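Local coordinates for protein P35 antigen (Borrelia burgdorferi, PDB 4ALY) that is an outer surface lipoprotein of the Lyme disease spirochaete, probably needed for infection to become established after a tick bite, at residues Arg163-Glu168 and Asp246-Lys251; Gly150-Lys155 and Asp226-Tyr231. One frame throughout, in Å; residues are numbered along the deposited sequence.

Contact 1 of 2, residues Arg163-Glu168 and Asp246-Lys251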
loop_
_atom_site.group_PDB
_atom_site.type_symbol
_atom_site.label_atom_id
_atom_site.label_comp_id
_atom_site.label_asym_id
_atom_site.label_seq_id
_atom_site.Cartn_x
_atom_site.Cartn_y
_atom_site.Cartn_z
ATOM N N ARG A 163 -17.088 -8.361 -4.779
ATOM C CA ARG A 163 -16.420 -8.023 -3.514
ATOM C C ARG A 163 -14.975 -8.520 -3.482
ATOM O O ARG A 163 -14.090 -7.857 -2.897
ATOM C CB ARG A 163 -17.204 -8.590 -2.340
ATOM C CG ARG A 163 -16.523 -8.510 -0.988
ATOM C CD ARG A 163 -17.496 -8.724 0.135
ATOM N NE ARG A 163 -18.801 -8.099 -0.088
ATOM C CZ ARG A 163 -19.948 -8.622 0.399
ATOM N NH1 ARG A 163 -19.927 -9.728 1.112
ATOM N NH2 ARG A 163 -21.112 -8.062 0.193
ATOM N N GLY A 164 -14.701 -9.644 -4.151
ATOM C CA GLY A 164 -13.339 -10.218 -4.158
ATOM C C GLY A 164 -12.352 -9.231 -4.734
ATOM O O GLY A 164 -11.261 -8.977 -4.151
ATOM N N LEU A 165 -12.724 -8.629 -5.872
ATOM C CA LEU A 165 -11.794 -7.716 -6.526
ATOM C C LEU A 165 -11.487 -6.435 -5.676
ATOM O O LEU A 165 -10.320 -5.966 -5.661
ATOM C CB LEU A 165 -12.321 -7.370 -7.871
ATOM C CG LEU A 165 -11.462 -6.416 -8.663
ATOM C CD1 LEU A 165 -10.077 -7.026 -8.950
ATOM C CD2 LEU A 165 -12.250 -6.172 -9.943
ATOM N N VAL A 166 -12.503 -5.975 -4.925
ATOM C CA VAL A 166 -12.378 -4.888 -3.935
ATOM C C VAL A 166 -11.353 -5.135 -2.869
ATOM O O VAL A 166 -10.430 -4.349 -2.694
ATOM C CB VAL A 166 -13.731 -4.519 -3.303
ATOM C CG1 VAL A 166 -13.533 -3.554 -2.140
ATOM C CG2 VAL A 166 -14.648 -3.944 -4.381
ATOM N N LYS A 167 -11.491 -6.265 -2.205
ATOM C CA LYS A 167 -10.527 -6.768 -1.255
ATOM C C LYS A 167 -9.125 -6.855 -1.926
ATOM O O LYS A 167 -8.184 -6.176 -1.487
ATOM C CB LYS A 167 -11.050 -8.120 -0.728
ATOM C CG LYS A 167 -10.210 -8.763 0.335
ATOM C CD LYS A 167 -9.146 -9.632 -0.301
ATOM C CE LYS A 167 -8.198 -10.153 0.777
ATOM N NZ LYS A 167 -6.897 -10.479 0.121
ATOM N N GLU A 168 -9.005 -7.620 -3.019
ATOM C CA GLU A 168 -7.714 -7.841 -3.709
ATOM C C GLU A 168 -7.064 -6.437 -3.924
ATOM O O GLU A 168 -5.919 -6.168 -3.519
ATOM C CB GLU A 168 -8.022 -8.513 -5.073
ATOM C CG GLU A 168 -7.172 -9.638 -5.695
ATOM C CD GLU A 168 -8.005 -10.539 -6.670
ATOM O OE1 GLU A 168 -8.866 -11.341 -6.170
ATOM O OE2 GLU A 168 -7.834 -10.475 -7.945
ATOM N N ASP A 246 -16.086 -3.591 -14.369
ATOM C CA ASP A 246 -15.120 -3.618 -15.471
ATOM C C ASP A 246 -14.117 -2.523 -15.416
ATOM O O ASP A 246 -12.960 -2.731 -15.790
ATOM C CB ASP A 246 -15.783 -3.566 -16.842
ATOM C CG ASP A 246 -16.654 -4.779 -17.094
ATOM O OD1 ASP A 246 -16.331 -5.886 -16.549
ATOM O OD2 ASP A 246 -17.679 -4.595 -17.794
ATOM N N THR A 247 -14.527 -1.346 -14.986
ATOM C CA THR A 247 -13.522 -0.315 -14.914
ATOM C C THR A 247 -12.479 -0.467 -13.829
ATOM O O THR A 247 -11.307 -0.234 -14.088
ATOM C CB THR A 247 -14.040 1.099 -15.169
ATOM O OG1 THR A 247 -13.460 2.003 -14.228
ATOM C CG2 THR A 247 -15.477 1.139 -15.196
ATOM N N LEU A 248 -12.868 -0.967 -12.668
ATOM C CA LEU A 248 -11.889 -1.362 -11.655
ATOM C C LEU A 248 -10.874 -2.422 -12.166
ATOM O O LEU A 248 -9.657 -2.290 -11.933
ATOM C CB LEU A 248 -12.619 -1.844 -10.385
ATOM C CG LEU A 248 -11.694 -2.224 -9.163
ATOM C CD1 LEU A 248 -10.746 -1.041 -8.820
ATOM C CD2 LEU A 248 -12.419 -2.784 -7.933
ATOM N N ARG A 249 -11.387 -3.476 -12.818
ATOM C CA ARG A 249 -10.633 -4.568 -13.476
ATOM C C ARG A 249 -9.631 -4.044 -14.500
ATOM O O ARG A 249 -8.523 -4.516 -14.577
ATOM C CB ARG A 249 -11.631 -5.432 -14.254
ATOM C CG ARG A 249 -11.375 -6.935 -14.436
ATOM C CD ARG A 249 -9.940 -7.365 -14.372
ATOM N NE ARG A 249 -9.464 -8.055 -13.139
ATOM C CZ ARG A 249 -10.155 -8.861 -12.339
ATOM N NH1 ARG A 249 -11.415 -9.121 -12.565
ATOM N NH2 ARG A 249 -9.576 -9.418 -11.308
ATOM N N SER A 250 -9.983 -3.040 -15.276
ATOM C CA SER A 250 -9.046 -2.602 -16.296
ATOM C C SER A 250 -7.673 -2.143 -15.762
ATOM O O SER A 250 -6.645 -2.248 -16.459
ATOM C CB SER A 250 -9.712 -1.561 -17.230
ATOM O OG SER A 250 -10.175 -0.455 -16.507
ATOM N N LYS A 251 -7.649 -1.654 -14.520
ATOM C CA LYS A 251 -6.417 -1.173 -13.883
ATOM C C LYS A 251 -5.872 -2.218 -12.937
ATOM O O LYS A 251 -4.847 -2.010 -12.267
ATOM C CB LYS A 251 -6.692 0.124 -13.115
ATOM C CG LYS A 251 -7.308 1.206 -13.983
ATOM C CD LYS A 251 -8.478 1.860 -13.254
ATOM C CE LYS A 251 -9.160 2.963 -14.074
ATOM N NZ LYS A 251 -8.226 3.792 -14.892
#
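Leu165, in the first turn of helix 163-189, and Leu248, in the last turn of helix 241-250, meet at a helix-helix packing joint of this all-helical lipoprotein. The two short helical segments run in roughly the same direction, inclined at 36°, with axes 10.8 Å apart at their closest. In both leucines CG lies opposite the backbone N, and their branched ends come tip to tip: Leu165 CG lies 3.8 Å from Leu248 CD2. The same methyl, Leu248 CD2, is brushed by Val166 CG2 at 4.4 Å, although Val166 starts out from its backbone away from the other helix. Leucine suits this buried seam because its branched end offers several carbons to one neighbour.

Leu165 serves a second partner. Its methyls lie over one face of the Arg249 guanidinium, with Leu165 CD1 3.4 Å from Arg249 NH2, so an apolar group covers the flat, weakly hydrated face while the N-H groups point outward from the rim. The arginine chain, bent at chi2 and chi3, brings the group back toward helix 163-189. At its edge, in plane, stands Glu168 OE2, 3.9 Å from Arg249 NH2: a long salt bridge, with carboxylate and guanidinium planes turned 45° apart. A firmer partner lies outside the two segments, for Arg249 NE donates to Asn252 O and so helps to fix the rotation of the group. A sulfate, probably from the crystallisation liquor, is modelled very close against NH1, its exact position doubtful.

Phe257 of helix 254-275 touches Leu165 and Glu168, and Leu156 of helix 143-157 touches both Val166 and Leu248. A leucine-centred seam with an arginine-glutamate pair along its border is an amphipathic interface of a helical bundle, here within the Borrelia BbCRASP-1-type fold.

Contact 2 of 2, residues Gly150-Lys155 and Asp226-Tyr231; sequences GQILSK and DLIDEY
Ile152 lies flat against the ring of Tyr231, and this is the tight part of the contact. Its CG1 sits 3.7 Å from the ring centroid and 14° off the ring normal, a CH-pi contact over the face, while Ile152 CD1 reaches back to Tyr231 CB at 3.7 Å. With chi1 at 179° the ring swings away from its own backbone N and across to helix 143-157. A beta-branched isoleucine suits the place, since CG1 covers the ring, CD1 its CB end, and CG2 lies between the ring and Leu227. Ile228 belongs to this close part too, its CA lying 3.8 Å from Ile152 CD1.

Packing slackens at the leucine pair, where Leu227 CD2 keeps 4.2 Å from Leu153 CD2. The polar side is that of Lys155, whose extended chain crosses the tyrosine at about a right angle. Lys155 NZ arrives at the ring edge, in plane, and donates to Tyr231 OH; the modelled 2.5 Å is short, so its exact length is doubtful. Long and flexible, the lysine can leave the buried helix face yet satisfy its ammonium, which also donates to Gln238 O.

The segment axes cross at 72°. Leu244 of helix 241-250 packs on both Ile152 and Lys155, Ile109 of helix 106-110 touches Leu153, and Leu149, earlier on helix 143-157, meets Leu227.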
loop_
_atom_site.group_PDB
_atom_site.type_symbol
_atom_site.label_atom_id
_atom_site.label_comp_id
_atom_site.label_asym_id
_atom_site.label_seq_id
_atom_site.Cartn_x
_atom_site.Cartn_y
_atom_site.Cartn_z
ATOM N N GLY A 150 -13.726 4.939 -1.249
ATOM C CA GLY A 150 -14.527 4.078 -0.450
ATOM C C GLY A 150 -15.992 4.053 -0.751
ATOM O O GLY A 150 -16.607 2.991 -0.563
ATOM N N GLN A 151 -16.583 5.190 -1.145
ATOM C CA GLN A 151 -18.001 5.254 -1.519
ATOM C C GLN A 151 -18.262 4.545 -2.874
ATOM O O GLN A 151 -19.336 3.933 -3.118
ATOM C CB GLN A 151 -18.529 6.705 -1.563
ATOM C CG GLN A 151 -18.553 7.405 -0.193
ATOM C CD GLN A 151 -19.423 6.670 0.859
ATOM O OE1 GLN A 151 -18.922 5.916 1.795
ATOM N NE2 GLN A 151 -20.758 6.870 0.712
ATOM N N ILE A 152 -17.276 4.626 -3.756
ATOM C CA ILE A 152 -17.371 3.995 -5.030
ATOM C C ILE A 152 -17.196 2.463 -4.862
ATOM O O ILE A 152 -17.924 1.677 -5.452
ATOM C CB ILE A 152 -16.275 4.601 -5.896
ATOM C CG1 ILE A 152 -16.565 6.121 -6.131
ATOM C CG2 ILE A 152 -15.999 3.798 -7.156
ATOM C CD1 ILE A 152 -15.369 6.791 -6.773
ATOM N N LEU A 153 -16.210 2.058 -4.064
ATOM C CA LEU A 153 -15.880 0.661 -3.897
ATOM C C LEU A 153 -16.963 -0.039 -3.081
ATOM O O LEU A 153 -17.130 -1.221 -3.213
ATOM C CB LEU A 153 -14.518 0.481 -3.229
ATOM C CG LEU A 153 -13.255 0.822 -4.027
ATOM C CD1 LEU A 153 -11.986 0.546 -3.219
ATOM C CD2 LEU A 153 -13.180 0.207 -5.419
ATOM N N SER A 154 -17.713 0.698 -2.278
ATOM C CA SER A 154 -18.807 0.151 -1.515
ATOM C C SER A 154 -19.918 -0.225 -2.473
ATOM O O SER A 154 -20.770 -1.078 -2.143
ATOM C CB SER A 154 -19.395 1.224 -0.616
ATOM O OG SER A 154 -18.667 1.352 0.568
ATOM N N LYS A 155 -19.970 0.415 -3.634
ATOM C CA LYS A 155 -21.056 0.087 -4.553
ATOM C C LYS A 155 -20.781 -1.319 -5.090
ATOM O O LYS A 155 -21.710 -2.107 -5.194
ATOM C CB LYS A 155 -21.204 1.110 -5.655
ATOM C CG LYS A 155 -21.781 2.433 -5.157
ATOM C CD LYS A 155 -22.258 3.246 -6.341
ATOM C CE LYS A 155 -23.415 4.140 -5.931
ATOM N NZ LYS A 155 -23.532 5.208 -6.945
ATOM N N ASP A 226 -7.901 8.269 -10.909
ATOM C CA ASP A 226 -8.571 8.190 -12.220
ATOM C C ASP A 226 -9.916 7.518 -12.078
ATOM O O ASP A 226 -10.900 7.888 -12.771
ATOM C CB ASP A 226 -7.731 7.477 -13.305
ATOM C CG ASP A 226 -6.436 8.223 -13.649
ATOM O OD1 ASP A 226 -6.352 9.459 -13.539
ATOM O OD2 ASP A 226 -5.474 7.577 -14.046
ATOM N N LEU A 227 -9.959 6.553 -11.152
ATOM C CA LEU A 227 -11.191 5.814 -10.902
ATOM C C LEU A 227 -12.233 6.804 -10.347
ATOM O O LEU A 227 -13.363 6.828 -10.825
ATOM C CB LEU A 227 -10.944 4.659 -9.928
ATOM C CG LEU A 227 -12.285 3.982 -9.567
ATOM C CD1 LEU A 227 -12.955 3.461 -10.869
ATOM C CD2 LEU A 227 -12.119 2.914 -8.478
ATOM N N ILE A 228 -11.835 7.628 -9.378
ATOM C CA ILE A 228 -12.671 8.657 -8.780
ATOM C C ILE A 228 -13.165 9.603 -9.897
ATOM O O ILE A 228 -14.372 9.909 -9.963
ATOM C CB ILE A 228 -11.853 9.436 -7.697
ATOM C CG1 ILE A 228 -11.573 8.559 -6.440
ATOM C CG2 ILE A 228 -12.476 10.803 -7.329
ATOM C CD1 ILE A 228 -10.831 9.306 -5.302
ATOM N N ASP A 229 -12.264 10.046 -10.784
ATOM C CA ASP A 229 -12.664 10.945 -11.904
ATOM C C ASP A 229 -13.586 10.241 -12.851
ATOM O O ASP A 229 -14.596 10.801 -13.157
ATOM C CB ASP A 229 -11.468 11.518 -12.721
ATOM C CG ASP A 229 -10.533 12.379 -11.875
ATOM O OD1 ASP A 229 -10.994 13.112 -10.962
ATOM O OD2 ASP A 229 -9.316 12.333 -12.115
ATOM N N GLU A 230 -13.248 9.033 -13.329
ATOM C CA GLU A 230 -14.118 8.299 -14.252
ATOM C C GLU A 230 -15.492 8.125 -13.620
ATOM O O GLU A 230 -16.497 8.407 -14.248
ATOM C CB GLU A 230 -13.491 6.957 -14.646
ATOM C CG GLU A 230 -12.065 7.117 -15.205
ATOM C CD GLU A 230 -11.176 5.861 -15.123
ATOM O OE1 GLU A 230 -11.650 4.737 -14.825
ATOM O OE2 GLU A 230 -9.958 5.993 -15.375
ATOM N N TYR A 231 -15.549 7.753 -12.340
ATOM C CA TYR A 231 -16.826 7.646 -11.664
ATOM C C TYR A 231 -17.632 8.964 -11.660
ATOM O O TYR A 231 -18.794 8.994 -12.149
ATOM C CB TYR A 231 -16.634 7.076 -10.268
ATOM C CG TYR A 231 -17.917 6.953 -9.476
ATOM C CD1 TYR A 231 -18.375 8.020 -8.649
ATOM C CD2 TYR A 231 -18.665 5.784 -9.527
ATOM C CE1 TYR A 231 -19.541 7.910 -7.903
ATOM C CE2 TYR A 231 -19.834 5.656 -8.808
ATOM C CZ TYR A 231 -20.262 6.700 -7.994
ATOM O OH TYR A 231 -21.420 6.520 -7.289
#

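Overall arrangement
Contacts 1 and 2 have centres about 11 Å apart and lie on the same side of the chain's centre. Their segments alternate along the sequence, so helices 143-157 and 163-189, consecutive in the chain, pair with helices 200-233 and 241-250 respectively. Direct ties join the two sites. Lys251 NZ of contact 1 forms a salt bridge to Glu230 OE2 of contact 2 at 2.8 Å, while Thr247 OG1 packs 3.7 Å from Leu227 CD1. In addition, Val166 CG2 comes 3.9 Å from Leu153 O. The bound sulfate sits at Arg249 of contact 1, and together the two contacts join four helices of one chain.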